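Local structure of IWS1 (Encephalitozoon cuniculi, 2XPP) at residues S12-M17 / L63-G68; G36-V41 / M78-I83; I44-M49 / R84-D89; A52-L57 / L91-I96. The protein probably acts as a nuclear transcription factor of the IWS1 family, taking part in the regulation of RNA polymerase II transcription. All blocks are in the same frame, centred on the assembly; numbering follows the deposited sequence.

Contact 1 of 4, residues S12-M17 / L63-G68; sequences SLKKRM and LDEIKG
Glu65, on helix 62-70, turns its CB into helix 5-30 and meets Met17 and Lys14 there. The CB rests against Met17 CB at 3.8 Å, the place where the two backbones come nearest. One bond further, CG lies by the carbonyl oxygen of Lys14 and by Met17 CB. A turn about the CB-CG bond (chi2 65°) brings the carboxylate beside the aliphatic part of Lys14. Glu65 CD sits 3.6 Å from Lys14 CG, and Glu65 OE1 takes a salt-bridging hydrogen bond of 2.8 Å from Lys14 NZ. The ammonium arrives on the syn side, 26° out of the carboxylate plane. The other oxygen, OE2, accepts from Gln18 and from a water at 2.7 Å.

Lys14 suits this place because its long chain can cross the gap at about a right angle to the glutamate. A second water lies 2.7 Å from Lys14 NZ and donates to Asp64 OD2, and the carbonyl of Glu60 also accepts from the lysine. Deeper in, Met17 CE reaches Ile66 CG1 at 4.2 Å, a flexible thioether filling an apolar layer between helices that run 23° from parallel. A carboxylate largely buried but given an ammonium, an amide and a water is likely to stay ionised, so the pair joins the helices by charge above a greasy floor.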
loop_
_atom_site.group_PDB
_atom_site.type_symbol
_atom_site.label_atom_id
_atom_site.label_comp_id
_atom_site.label_asym_id
_atom_site.label_seq_id
_atom_site.Cartn_x
_atom_site.Cartn_y
_atom_site.Cartn_z
ATOM N N SER A 12 -5.002 8.406 -15.113
ATOM C CA SER A 12 -6.080 9.194 -14.461
ATOM C C SER A 12 -6.400 8.750 -13.008
ATOM O O SER A 12 -6.496 9.588 -12.097
ATOM C CB SER A 12 -7.340 9.191 -15.345
ATOM O OG SER A 12 -8.462 9.722 -14.643
ATOM N N LEU A 13 -6.555 7.445 -12.810
ATOM C CA LEU A 13 -6.794 6.904 -11.471
ATOM C C LEU A 13 -5.625 7.198 -10.538
ATOM O O LEU A 13 -5.846 7.627 -9.412
ATOM C CB LEU A 13 -7.101 5.410 -11.537
ATOM C CG LEU A 13 -7.616 4.818 -10.219
ATOM C CD1 LEU A 13 -8.879 5.524 -9.777
ATOM C CD2 LEU A 13 -7.867 3.304 -10.369
ATOM N N LYS A 14 -4.389 7.035 -11.044
ATOM C CA LYS A 14 -3.173 7.335 -10.289
ATOM C C LYS A 14 -3.207 8.802 -9.829
ATOM O O LYS A 14 -3.014 9.083 -8.640
ATOM C CB LYS A 14 -1.949 7.068 -11.163
ATOM C CG LYS A 14 -0.595 7.225 -10.388
ATOM C CD LYS A 14 0.610 7.035 -11.313
ATOM C CE LYS A 14 1.929 7.286 -10.552
ATOM N NZ LYS A 14 2.281 6.030 -9.805
ATOM N N LYS A 15 -3.505 9.722 -10.745
ATOM C CA LYS A 15 -3.544 11.149 -10.404
ATOM C C LYS A 15 -4.657 11.445 -9.390
ATOM O O LYS A 15 -4.470 12.270 -8.464
ATOM C CB LYS A 15 -3.722 11.986 -11.679
ATOM C CG LYS A 15 -3.874 13.500 -11.416
ATOM C CD LYS A 15 -4.101 14.290 -12.707
ATOM C CE LYS A 15 -3.746 15.773 -12.551
ATOM N NZ LYS A 15 -4.019 16.276 -11.175
ATOM N N ARG A 16 -5.786 10.763 -9.537
ATOM C CA ARG A 16 -6.877 10.956 -8.593
ATOM C C ARG A 16 -6.459 10.561 -7.170
ATOM O O ARG A 16 -6.724 11.301 -6.193
ATOM C CB ARG A 16 -8.090 10.155 -9.012
ATOM C CG ARG A 16 -9.311 10.444 -8.173
ATOM C CD ARG A 16 -10.516 9.695 -8.741
ATOM N NE ARG A 16 -11.613 9.773 -7.786
ATOM C CZ ARG A 16 -12.705 9.023 -7.831
ATOM N NH1 ARG A 16 -12.873 8.123 -8.818
ATOM N NH2 ARG A 16 -13.633 9.189 -6.892
ATOM N N MET A 17 -5.768 9.418 -7.059
ATOM C CA MET A 17 -5.323 8.918 -5.758
ATOM C C MET A 17 -4.283 9.845 -5.177
ATOM O O MET A 17 -4.340 10.132 -3.969
ATOM C CB MET A 17 -4.740 7.523 -5.876
ATOM C CG MET A 17 -5.836 6.501 -6.012
ATOM S SD MET A 17 -5.178 4.795 -5.924
ATOM C CE MET A 17 -5.135 4.597 -4.127
ATOM N N LEU A 63 1.194 1.015 -7.041
ATOM C CA LEU A 63 1.555 0.601 -5.699
ATOM C C LEU A 63 2.086 1.752 -4.869
ATOM O O LEU A 63 1.956 1.713 -3.625
ATOM C CB LEU A 63 2.531 -0.615 -5.649
ATOM C CG LEU A 63 1.906 -1.871 -6.228
ATOM C CD1 LEU A 63 2.969 -2.987 -6.309
ATOM C CD2 LEU A 63 0.674 -2.382 -5.444
ATOM N N ASP A 64 2.687 2.756 -5.520
ATOM C CA ASP A 64 3.158 3.971 -4.811
ATOM C C ASP A 64 1.990 4.691 -4.144
ATOM O O ASP A 64 2.120 5.136 -2.978
ATOM C CB ASP A 64 3.831 4.963 -5.785
ATOM C CG ASP A 64 5.131 4.446 -6.390
ATOM O OD1 ASP A 64 5.591 3.317 -6.103
ATOM O OD2 ASP A 64 5.702 5.207 -7.195
ATOM N N GLU A 65 0.862 4.833 -4.854
ATOM C CA GLU A 65 -0.314 5.565 -4.314
ATOM C C GLU A 65 -1.010 4.713 -3.257
ATOM O O GLU A 65 -1.457 5.235 -2.226
ATOM C CB GLU A 65 -1.329 5.921 -5.418
ATOM C CG GLU A 65 -0.844 7.156 -6.212
ATOM C CD GLU A 65 0.440 6.897 -6.979
ATOM O OE1 GLU A 65 0.599 5.817 -7.616
ATOM O OE2 GLU A 65 1.319 7.779 -6.958
ATOM N N ILE A 66 -1.085 3.396 -3.499
ATOM C CA ILE A 66 -1.689 2.508 -2.489
ATOM C C ILE A 66 -0.882 2.593 -1.173
ATOM O O ILE A 66 -1.466 2.772 -0.080
ATOM C CB ILE A 66 -1.841 1.080 -2.977
ATOM C CG1 ILE A 66 -2.916 1.059 -4.087
ATOM C CG2 ILE A 66 -2.310 0.175 -1.804
ATOM C CD1 ILE A 66 -2.919 -0.332 -4.865
ATOM N N LYS A 67 0.444 2.486 -1.290
ATOM C CA LYS A 67 1.362 2.678 -0.152
ATOM C C LYS A 67 1.090 4.011 0.562
ATOM O O LYS A 67 0.956 4.045 1.780
ATOM C CB LYS A 67 2.793 2.685 -0.641
ATOM C CG LYS A 67 3.851 2.956 0.465
ATOM C CD LYS A 67 5.238 2.984 -0.163
ATOM C CE LYS A 67 6.288 3.083 0.892
ATOM N NZ LYS A 67 7.590 3.404 0.182
ATOM N N GLY A 68 1.053 5.097 -0.205
ATOM C CA GLY A 68 0.759 6.437 0.374
ATOM C C GLY A 68 -0.522 6.487 1.172
ATOM O O GLY A 68 -0.576 7.101 2.268
HETATM O O HOH W 1 3.893 7.898 -7.696
HETATM O O HOH W 2 5.015 5.779 -9.699
#

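Contact 2 of 4, residues G36-V41 / M78-I83; sequences GKIENV and MPNIKI
Ile38 of helix 36-48 and Ile83 of helix 81-92 lie at the centre of the apolar packing here, with the chains of Lys82 and Lys37 laid beside them. Ile83 CD1 lies 3.6 Å from Lys37 CB, while Ile83 CG1 meets Ile38 CD1 at 4.1 Å and Val41 CG1 at 4.3 Å. Beta-branched residues suit the site, being compact and apolar where the CA atoms of Val41 and Ile83 come within 6.4 Å. Ile38 swings CG1 away from its own N (chi1 -167°) and so sends CD1 across to the other segment, where it touches the amide carbon of Asn80 and the methylenes of Lys82. Further along, Lys37 CE lies 4.0 Å from Pro79 CB.

The turn that leads into helix 81-92 is finished by an N-cap: Asn80 OD1 accepts from Lys82 N at 2.8 Å, in the carbonyl plane on a lone pair and nearly straight at 168°. The same asparagine therefore both starts the helix and offers its flank to the isoleucine. Segment 78-83 falls within the TFIIS N-terminal family region.

Among the charged groups, Lys82 stretches across Ile38 at about a right angle at the margin of the contact, bringing Lys82 NZ 3.2 Å from Ile38 O and beside Val41 CG1. Lys37 is a buried chain that bends instead toward helix 5-30, where its ammonium forms a salt bridge with Asp24.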
loop_
_atom_site.group_PDB
_atom_site.type_symbol
_atom_site.label_atom_id
_atom_site.label_comp_id
_atom_site.label_asym_id
_atom_site.label_seq_id
_atom_site.Cartn_x
_atom_site.Cartn_y
_atom_site.Cartn_z
ATOM N N GLY A 36 -11.014 12.882 2.430
ATOM C CA GLY A 36 -10.949 12.491 0.998
ATOM C C GLY A 36 -10.770 10.997 0.783
ATOM O O GLY A 36 -11.471 10.388 -0.071
ATOM N N LYS A 37 -9.890 10.383 1.571
ATOM C CA LYS A 37 -9.665 8.944 1.418
ATOM C C LYS A 37 -10.902 8.175 1.773
ATOM O O LYS A 37 -11.344 7.268 1.037
ATOM C CB LYS A 37 -8.491 8.445 2.287
ATOM C CG LYS A 37 -7.137 8.941 1.783
ATOM C CD LYS A 37 -5.965 8.393 2.638
ATOM C CE LYS A 37 -6.118 8.734 4.116
ATOM N NZ LYS A 37 -6.132 10.201 4.323
ATOM N N ILE A 38 -11.474 8.521 2.908
ATOM C CA ILE A 38 -12.653 7.749 3.335
ATOM C C ILE A 38 -13.846 7.921 2.399
ATOM O O ILE A 38 -14.608 6.966 2.204
ATOM C CB ILE A 38 -12.959 8.021 4.839
ATOM C CG1 ILE A 38 -13.973 7.009 5.379
ATOM C CG2 ILE A 38 -13.462 9.403 5.072
ATOM C CD1 ILE A 38 -13.384 5.623 5.565
ATOM N N GLU A 39 -14.017 9.115 1.824
ATOM C CA GLU A 39 -15.170 9.398 0.962
ATOM C C GLU A 39 -15.023 8.720 -0.417
ATOM O O GLU A 39 -16.010 8.560 -1.155
ATOM C CB GLU A 39 -15.407 10.909 0.816
ATOM C CG GLU A 39 -15.912 11.543 2.130
ATOM C CD GLU A 39 -15.870 13.083 2.157
ATOM O OE1 GLU A 39 -15.333 13.689 1.207
ATOM O OE2 GLU A 39 -16.387 13.690 3.146
ATOM N N ASN A 40 -13.798 8.322 -0.753
ATOM C CA ASN A 40 -13.518 7.823 -2.104
ATOM C C ASN A 40 -13.032 6.382 -2.143
ATOM O O ASN A 40 -12.927 5.799 -3.228
ATOM C CB ASN A 40 -12.488 8.726 -2.786
ATOM C CG ASN A 40 -13.067 10.057 -3.177
ATOM O OD1 ASN A 40 -13.744 10.169 -4.205
ATOM N ND2 ASN A 40 -12.862 11.072 -2.350
ATOM N N VAL A 41 -12.678 5.826 -0.990
ATOM C CA VAL A 41 -12.024 4.518 -0.968
ATOM C C VAL A 41 -12.878 3.408 -1.609
ATOM O O VAL A 41 -12.307 2.526 -2.282
ATOM C CB VAL A 41 -11.510 4.071 0.444
ATOM C CG1 VAL A 41 -12.640 3.832 1.454
ATOM C CG2 VAL A 41 -10.610 2.851 0.322
ATOM N N MET A 78 -2.988 7.047 12.073
ATOM C CA MET A 78 -3.182 6.130 10.931
ATOM C C MET A 78 -4.507 6.427 10.224
ATOM O O MET A 78 -5.469 6.874 10.867
ATOM C CB MET A 78 -3.141 4.666 11.390
ATOM C CG MET A 78 -1.811 4.256 12.027
ATOM S SD MET A 78 -0.378 4.400 10.954
ATOM C CE MET A 78 -0.627 3.043 9.778
ATOM N N PRO A 79 -4.583 6.091 8.920
ATOM C CA PRO A 79 -5.872 6.250 8.241
ATOM C C PRO A 79 -6.951 5.388 8.838
ATOM O O PRO A 79 -6.645 4.352 9.470
ATOM C CB PRO A 79 -5.599 5.768 6.812
ATOM C CG PRO A 79 -4.206 5.333 6.767
ATOM C CD PRO A 79 -3.516 5.563 8.048
ATOM N N ASN A 80 -8.203 5.828 8.653
ATOM C CA ASN A 80 -9.380 5.113 9.123
ATOM C C ASN A 80 -9.305 3.629 8.756
ATOM O O ASN A 80 -8.841 3.282 7.652
ATOM C CB ASN A 80 -10.628 5.735 8.477
ATOM C CG ASN A 80 -11.872 5.208 9.025
ATOM O OD1 ASN A 80 -12.208 4.023 8.867
ATOM N ND2 ASN A 80 -12.638 6.096 9.718
ATOM N N ILE A 81 -9.693 2.779 9.704
ATOM C CA ILE A 81 -9.520 1.313 9.529
ATOM C C ILE A 81 -10.264 0.822 8.251
ATOM O O ILE A 81 -9.911 -0.233 7.659
ATOM C CB ILE A 81 -9.967 0.540 10.819
ATOM C CG1 ILE A 81 -9.359 -0.890 10.805
ATOM C CG2 ILE A 81 -11.479 0.542 10.971
ATOM C CD1 ILE A 81 -9.635 -1.684 12.015
ATOM N N LYS A 82 -11.291 1.555 7.823
ATOM C CA LYS A 82 -12.003 1.106 6.594
ATOM C C LYS A 82 -11.070 1.179 5.382
ATOM O O LYS A 82 -11.085 0.291 4.499
ATOM C CB LYS A 82 -13.270 1.914 6.382
ATOM C CG LYS A 82 -13.895 1.700 4.996
ATOM C CD LYS A 82 -15.297 2.262 4.979
ATOM C CE LYS A 82 -15.758 2.631 3.577
ATOM N NZ LYS A 82 -15.640 4.134 3.321
ATOM N N ILE A 83 -10.222 2.216 5.338
ATOM C CA ILE A 83 -9.187 2.335 4.331
ATOM C C ILE A 83 -8.121 1.239 4.417
ATOM O O ILE A 83 -7.755 0.609 3.392
ATOM C CB ILE A 83 -8.496 3.721 4.398
ATOM C CG1 ILE A 83 -9.574 4.817 4.287
ATOM C CG2 ILE A 83 -7.343 3.786 3.360
ATOM C CD1 ILE A 83 -9.127 6.121 4.952
#

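Contact 3 of 4, residues I44-M49 / R84-D89; sequences ISDILM and RKRLLD
A salt-bridge network of Asp46, Arg86 and Asp89 ties helix 36-48 to helix 81-92, the latter lying in the TFIIS N-terminal family region. Arg86 reaches over, its chain bent at chi2 (72°), and lays the guanidinium edge against Ser45. Arg86 NE donates to Ser45 OG at 2.6 Å, close to the guanidinium plane, whereas the bond from NH2 to the same hydroxyl is weak. NH2 also meets Asp46 OD1 at 2.8 Å in a salt bridge of poor hydrogen-bond angle (118°), the carboxylate plane standing almost perpendicular to the guanidinium. At the far end Arg86 NH1 pairs with Asp89 OD2 of its own helix at 2.6 Å. An arginine suits the place because its several N-H groups can serve three partners at once, and together they probably fix its rotation. Over one face of the guanidinium lies Met49 CE.

Below the polar layer Leu48 CD1 and Leu87 CD2 touch at 4.1 Å. The two helices run almost parallel here, 10° apart, with axes 10.1 Å from each other. Leu48 also packs on Leu13 of helix 5-30 and Ile62 of helix 62-70, and Leu87 on Trp69 and Leu70; on another side of helix 81-92, Leu88 meets helices 106-115 and 121-138.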
loop_
_atom_site.group_PDB
_atom_site.type_symbol
_atom_site.label_atom_id
_atom_site.label_comp_id
_atom_site.label_asym_id
_atom_site.label_seq_id
_atom_site.Cartn_x
_atom_site.Cartn_y
_atom_site.Cartn_z
ATOM N N ILE A 44 -12.803 3.980 -5.521
ATOM C CA ILE A 44 -11.466 3.766 -6.062
ATOM C C ILE A 44 -11.042 2.296 -5.920
ATOM O O ILE A 44 -10.432 1.730 -6.835
ATOM C CB ILE A 44 -10.456 4.756 -5.454
ATOM C CG1 ILE A 44 -10.748 6.164 -6.013
ATOM C CG2 ILE A 44 -8.971 4.312 -5.741
ATOM C CD1 ILE A 44 -9.937 7.260 -5.404
ATOM N N SER A 45 -11.333 1.692 -4.771
ATOM C CA SER A 45 -10.957 0.294 -4.558
ATOM C C SER A 45 -11.656 -0.660 -5.556
ATOM O O SER A 45 -11.057 -1.628 -6.035
ATOM C CB SER A 45 -11.169 -0.120 -3.101
ATOM O OG SER A 45 -12.563 -0.185 -2.763
ATOM N N ASP A 46 -12.905 -0.378 -5.865
ATOM C CA ASP A 46 -13.619 -1.131 -6.894
ATOM C C ASP A 46 -12.900 -1.059 -8.238
ATOM O O ASP A 46 -12.753 -2.081 -8.909
ATOM C CB ASP A 46 -15.060 -0.653 -7.028
ATOM C CG ASP A 46 -15.956 -1.188 -5.910
ATOM O OD1 ASP A 46 -15.451 -1.869 -4.978
ATOM O OD2 ASP A 46 -17.166 -0.918 -5.958
ATOM N N ILE A 47 -12.437 0.127 -8.631
ATOM C CA ILE A 47 -11.663 0.262 -9.865
ATOM C C ILE A 47 -10.309 -0.455 -9.795
ATOM O O ILE A 47 -9.904 -1.112 -10.762
ATOM C CB ILE A 47 -11.455 1.737 -10.254
ATOM C CG1 ILE A 47 -12.813 2.423 -10.409
ATOM C CG2 ILE A 47 -10.561 1.859 -11.494
ATOM C CD1 ILE A 47 -12.734 3.938 -10.447
ATOM N N LEU A 48 -9.623 -0.332 -8.669
ATOM C CA LEU A 48 -8.332 -0.977 -8.483
ATOM C C LEU A 48 -8.434 -2.484 -8.583
ATOM O O LEU A 48 -7.410 -3.157 -8.805
ATOM C CB LEU A 48 -7.741 -0.604 -7.134
ATOM C CG LEU A 48 -7.287 0.839 -6.951
ATOM C CD1 LEU A 48 -6.899 0.983 -5.496
ATOM C CD2 LEU A 48 -6.088 1.163 -7.875
ATOM N N MET A 49 -9.647 -3.006 -8.417
ATOM C CA MET A 49 -9.883 -4.468 -8.520
ATOM C C MET A 49 -10.057 -4.984 -9.964
ATOM O O MET A 49 -10.170 -6.192 -10.170
ATOM C CB MET A 49 -11.148 -4.896 -7.723
ATOM C CG MET A 49 -11.145 -4.551 -6.242
ATOM S SD MET A 49 -10.304 -5.815 -5.329
ATOM C CE MET A 49 -10.875 -5.470 -3.704
ATOM N N ARG A 84 -7.665 0.988 5.638
ATOM C CA ARG A 84 -6.659 -0.045 5.908
ATOM C C ARG A 84 -7.174 -1.394 5.406
ATOM O O ARG A 84 -6.460 -2.115 4.681
ATOM C CB ARG A 84 -6.337 -0.098 7.396
ATOM C CG ARG A 84 -5.797 1.275 7.848
ATOM C CD ARG A 84 -4.998 1.249 9.132
ATOM N NE ARG A 84 -5.528 0.498 10.278
ATOM C CZ ARG A 84 -6.192 1.056 11.305
ATOM N NH1 ARG A 84 -6.507 2.341 11.272
ATOM N NH2 ARG A 84 -6.579 0.328 12.354
ATOM N N LYS A 85 -8.392 -1.731 5.786
ATOM C CA LYS A 85 -8.957 -3.045 5.400
ATOM C C LYS A 85 -9.132 -3.146 3.898
ATOM O O LYS A 85 -8.719 -4.153 3.274
ATOM C CB LYS A 85 -10.295 -3.261 6.081
ATOM C CG LYS A 85 -10.075 -3.577 7.513
ATOM C CD LYS A 85 -11.412 -3.832 8.149
ATOM C CE LYS A 85 -11.156 -4.339 9.528
ATOM N NZ LYS A 85 -12.454 -4.661 10.177
ATOM N N ARG A 86 -9.727 -2.125 3.303
ATOM C CA ARG A 86 -10.089 -2.237 1.898
ATOM C C ARG A 86 -8.860 -2.278 0.969
ATOM O O ARG A 86 -8.844 -3.066 0.038
ATOM C CB ARG A 86 -10.960 -1.092 1.507
ATOM C CG ARG A 86 -11.427 -1.228 0.095
ATOM C CD ARG A 86 -12.485 -2.359 -0.036
ATOM N NE ARG A 86 -12.938 -2.382 -1.416
ATOM C CZ ARG A 86 -13.242 -3.457 -2.125
ATOM N NH1 ARG A 86 -13.164 -4.671 -1.585
ATOM N NH2 ARG A 86 -13.623 -3.304 -3.384
ATOM N N LEU A 87 -7.856 -1.469 1.269
ATOM C CA LEU A 87 -6.609 -1.474 0.478
ATOM C C LEU A 87 -5.827 -2.756 0.657
ATOM O O LEU A 87 -5.199 -3.202 -0.292
ATOM C CB LEU A 87 -5.730 -0.235 0.674
ATOM C CG LEU A 87 -6.418 1.022 0.085
ATOM C CD1 LEU A 87 -5.462 2.183 0.325
ATOM C CD2 LEU A 87 -6.746 0.870 -1.405
ATOM N N LEU A 88 -5.832 -3.361 1.841
ATOM C CA LEU A 88 -5.137 -4.646 1.985
ATOM C C LEU A 88 -5.893 -5.684 1.149
ATOM O O LEU A 88 -5.281 -6.550 0.550
ATOM C CB LEU A 88 -5.091 -5.135 3.441
ATOM C CG LEU A 88 -4.095 -4.362 4.326
ATOM C CD1 LEU A 88 -4.128 -5.003 5.686
ATOM C CD2 LEU A 88 -2.649 -4.323 3.798
ATOM N N ASP A 89 -7.230 -5.602 1.130
ATOM C CA ASP A 89 -8.044 -6.514 0.286
ATOM C C ASP A 89 -7.678 -6.357 -1.200
ATOM O O ASP A 89 -7.554 -7.385 -1.925
ATOM C CB ASP A 89 -9.536 -6.211 0.500
ATOM C CG ASP A 89 -10.464 -7.075 -0.345
ATOM O OD1 ASP A 89 -10.250 -8.315 -0.446
ATOM O OD2 ASP A 89 -11.453 -6.494 -0.872
#

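Contact 4 of 4, residues A52-L57 / L91-I96; sequences ALQESL and LKTMKI
Gln54, on helix 54-59, reaches across to the chain that leaves helix 81-92 and binds its backbone with both ends of the amide. Gln54 OE1 accepts from Lys95 N at 2.9 Å, the N-H pointing fairly straight at it (161°) but from above the carbonyl plane. Gln54 NE2 donates to Thr93 O in a weak bond of 3.4 Å. An outstretched chain (chi1 -173°) carries the amide the distance it needs; a glutamine fits because one group supplies both donor and acceptor. Between these bonds the amide lies along the backbone at Met94, with Gln54 CD 3.6 Å from Met94 CA, and Met94 CG lies 3.7 Å from Gln54 NE2.

Water completes the pairing. One molecule donates to Gln54 OE1 at 3.1 Å and also to Thr93 O, so each of these acceptors has two partners. Another donates to Glu55 OE2 at 2.6 Å and to Lys95 O, linking a carboxylate to the backbone. The Thr93 hydroxyl is bonded to Val90 O. About Lys95 the chain makes an inverse gamma turn, with a weak bond from Ile96 N to Met94 O. On this side the polar bonds across the contact all fall on main-chain groups of Thr93 and Lys95, so they probably hold the path of the chain as it leaves the helix.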
loop_
_atom_site.group_PDB
_atom_site.type_symbol
_atom_site.label_atom_id
_atom_site.label_comp_id
_atom_site.label_asym_id
_atom_site.label_seq_id
_atom_site.Cartn_x
_atom_site.Cartn_y
_atom_site.Cartn_z
ATOM N N ALA A 52 -8.947 -6.157 -15.916
ATOM C CA ALA A 52 -8.522 -5.639 -17.230
ATOM C C ALA A 52 -7.543 -4.470 -17.030
ATOM O O ALA A 52 -6.653 -4.263 -17.864
ATOM C CB ALA A 52 -9.691 -5.182 -18.030
ATOM N N LEU A 53 -7.710 -3.729 -15.943
ATOM C CA LEU A 53 -6.822 -2.575 -15.665
ATOM C C LEU A 53 -5.540 -2.951 -14.923
ATOM O O LEU A 53 -4.591 -2.143 -14.808
ATOM C CB LEU A 53 -7.535 -1.521 -14.837
ATOM C CG LEU A 53 -8.611 -0.635 -15.433
ATOM C CD1 LEU A 53 -9.043 0.317 -14.320
ATOM C CD2 LEU A 53 -8.069 0.133 -16.618
ATOM N N GLN A 54 -5.504 -4.171 -14.392
ATOM C CA GLN A 54 -4.506 -4.487 -13.361
ATOM C C GLN A 54 -3.064 -4.302 -13.789
ATOM O O GLN A 54 -2.248 -3.682 -13.063
ATOM C CB GLN A 54 -4.693 -5.915 -12.821
ATOM C CG GLN A 54 -3.762 -6.181 -11.630
ATOM C CD GLN A 54 -4.138 -7.437 -10.878
ATOM O OE1 GLN A 54 -3.416 -8.440 -10.959
ATOM N NE2 GLN A 54 -5.315 -7.414 -10.183
ATOM N N GLU A 55 -2.713 -4.876 -14.931
ATOM C CA GLU A 55 -1.329 -4.792 -15.364
ATOM C C GLU A 55 -0.904 -3.369 -15.664
ATOM O O GLU A 55 0.220 -3.009 -15.372
ATOM C CB GLU A 55 -1.083 -5.634 -16.597
ATOM C CG GLU A 55 -0.860 -7.111 -16.293
ATOM C CD GLU A 55 0.288 -7.350 -15.291
ATOM O OE1 GLU A 55 1.473 -7.111 -15.615
ATOM O OE2 GLU A 55 -0.015 -7.781 -14.176
ATOM N N SER A 56 -1.789 -2.594 -16.292
ATOM C CA SER A 56 -1.500 -1.190 -16.585
ATOM C C SER A 56 -1.313 -0.413 -15.303
ATOM O O SER A 56 -0.390 0.395 -15.187
ATOM C CB SER A 56 -2.625 -0.534 -17.376
ATOM O OG SER A 56 -2.717 -1.083 -18.662
ATOM N N LEU A 57 -2.178 -0.659 -14.307
ATOM C CA LEU A 57 -2.051 -0.003 -13.020
ATOM C C LEU A 57 -0.687 -0.326 -12.364
ATOM O O LEU A 57 -0.002 0.582 -11.859
ATOM C CB LEU A 57 -3.234 -0.372 -12.106
ATOM C CG LEU A 57 -4.579 0.238 -12.469
ATOM C CD1 LEU A 57 -5.642 -0.481 -11.663
ATOM C CD2 LEU A 57 -4.612 1.737 -12.179
ATOM N N LEU A 91 -4.772 -5.211 -2.513
ATOM C CA LEU A 91 -3.409 -5.741 -2.707
ATOM C C LEU A 91 -3.400 -7.272 -2.828
ATOM O O LEU A 91 -2.644 -7.822 -3.629
ATOM C CB LEU A 91 -2.534 -5.287 -1.538
ATOM C CG LEU A 91 -2.179 -3.804 -1.571
ATOM C CD1 LEU A 91 -1.562 -3.445 -0.293
ATOM C CD2 LEU A 91 -1.221 -3.449 -2.729
ATOM N N LYS A 92 -4.269 -7.941 -2.074
ATOM C CA LYS A 92 -4.310 -9.403 -2.045
ATOM C C LYS A 92 -4.695 -9.954 -3.419
ATOM O O LYS A 92 -4.301 -11.096 -3.801
ATOM C CB LYS A 92 -5.343 -9.895 -1.009
ATOM C CG LYS A 92 -5.415 -11.354 -0.887
ATOM C CD LYS A 92 -6.271 -11.671 0.325
ATOM C CE LYS A 92 -7.195 -12.825 0.076
ATOM N NZ LYS A 92 -7.989 -13.053 1.325
ATOM N N THR A 93 -5.456 -9.153 -4.166
ATOM C CA THR A 93 -6.001 -9.583 -5.456
ATOM C C THR A 93 -5.047 -9.350 -6.626
ATOM O O THR A 93 -5.329 -9.819 -7.734
ATOM C CB THR A 93 -7.356 -8.900 -5.833
ATOM O OG1 THR A 93 -7.153 -7.535 -6.202
ATOM C CG2 THR A 93 -8.408 -9.003 -4.700
ATOM N N MET A 94 -3.972 -8.613 -6.398
ATOM C CA MET A 94 -3.068 -8.204 -7.489
ATOM C C MET A 94 -1.903 -9.162 -7.720
ATOM O O MET A 94 -1.345 -9.720 -6.751
ATOM C CB MET A 94 -2.532 -6.794 -7.181
ATOM C CG MET A 94 -3.606 -5.772 -7.353
ATOM S SD MET A 94 -2.989 -4.183 -6.790
ATOM C CE MET A 94 -4.033 -3.092 -7.727
ATOM N N LYS A 95 -1.529 -9.367 -9.001
ATOM C CA LYS A 95 -0.411 -10.253 -9.324
ATOM C C LYS A 95 0.905 -9.457 -9.181
ATOM O O LYS A 95 1.506 -9.050 -10.173
ATOM C CB LYS A 95 -0.548 -10.843 -10.736
ATOM C CG LYS A 95 -1.729 -11.786 -10.844
ATOM C CD LYS A 95 -1.821 -12.505 -12.175
ATOM C CE LYS A 95 -3.099 -13.346 -12.241
ATOM N NZ LYS A 95 -3.296 -14.104 -13.549
ATOM N N ILE A 96 1.335 -9.327 -7.928
ATOM C CA ILE A 96 2.481 -8.499 -7.521
ATOM C C ILE A 96 3.762 -9.315 -7.462
ATOM O O ILE A 96 3.821 -10.362 -6.795
ATOM C CB ILE A 96 2.148 -7.792 -6.204
ATOM C CG1 ILE A 96 1.052 -6.728 -6.446
ATOM C CG2 ILE A 96 3.372 -7.156 -5.613
ATOM C CD1 ILE A 96 0.426 -6.164 -5.132
HETATM O O HOH W 3 -5.111 -10.980 -10.699
HETATM O O HOH W 4 1.827 -8.926 -12.829
#

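How the contacts relate
Contacts 2 and 3 are successive levels of one pairing, helix 36-48 against helix 81-92, with centres 10 Å apart; Pro79 O and Arg84 NH1 join them at 2.7 Å. Contact 4 continues from the end of the second of these helices, its centre 11 Å from that of contact 3, and Ile47 CG2 packs on Leu53 CD1 at 3.6 Å. Contact 1 adds helices 5-30 and 62-70: Leu13 CD2 lies 3.3 Å from Ile47 CG2 of contact 3, Leu63 CD2 lies 3.5 Å from Leu91 CD2 of contact 4, and Arg16 probably bonds to Asn40 of contact 2. Contacts 2 and 4, about 20 Å apart between centres, do not touch and lie on opposite sides of the chain's centre.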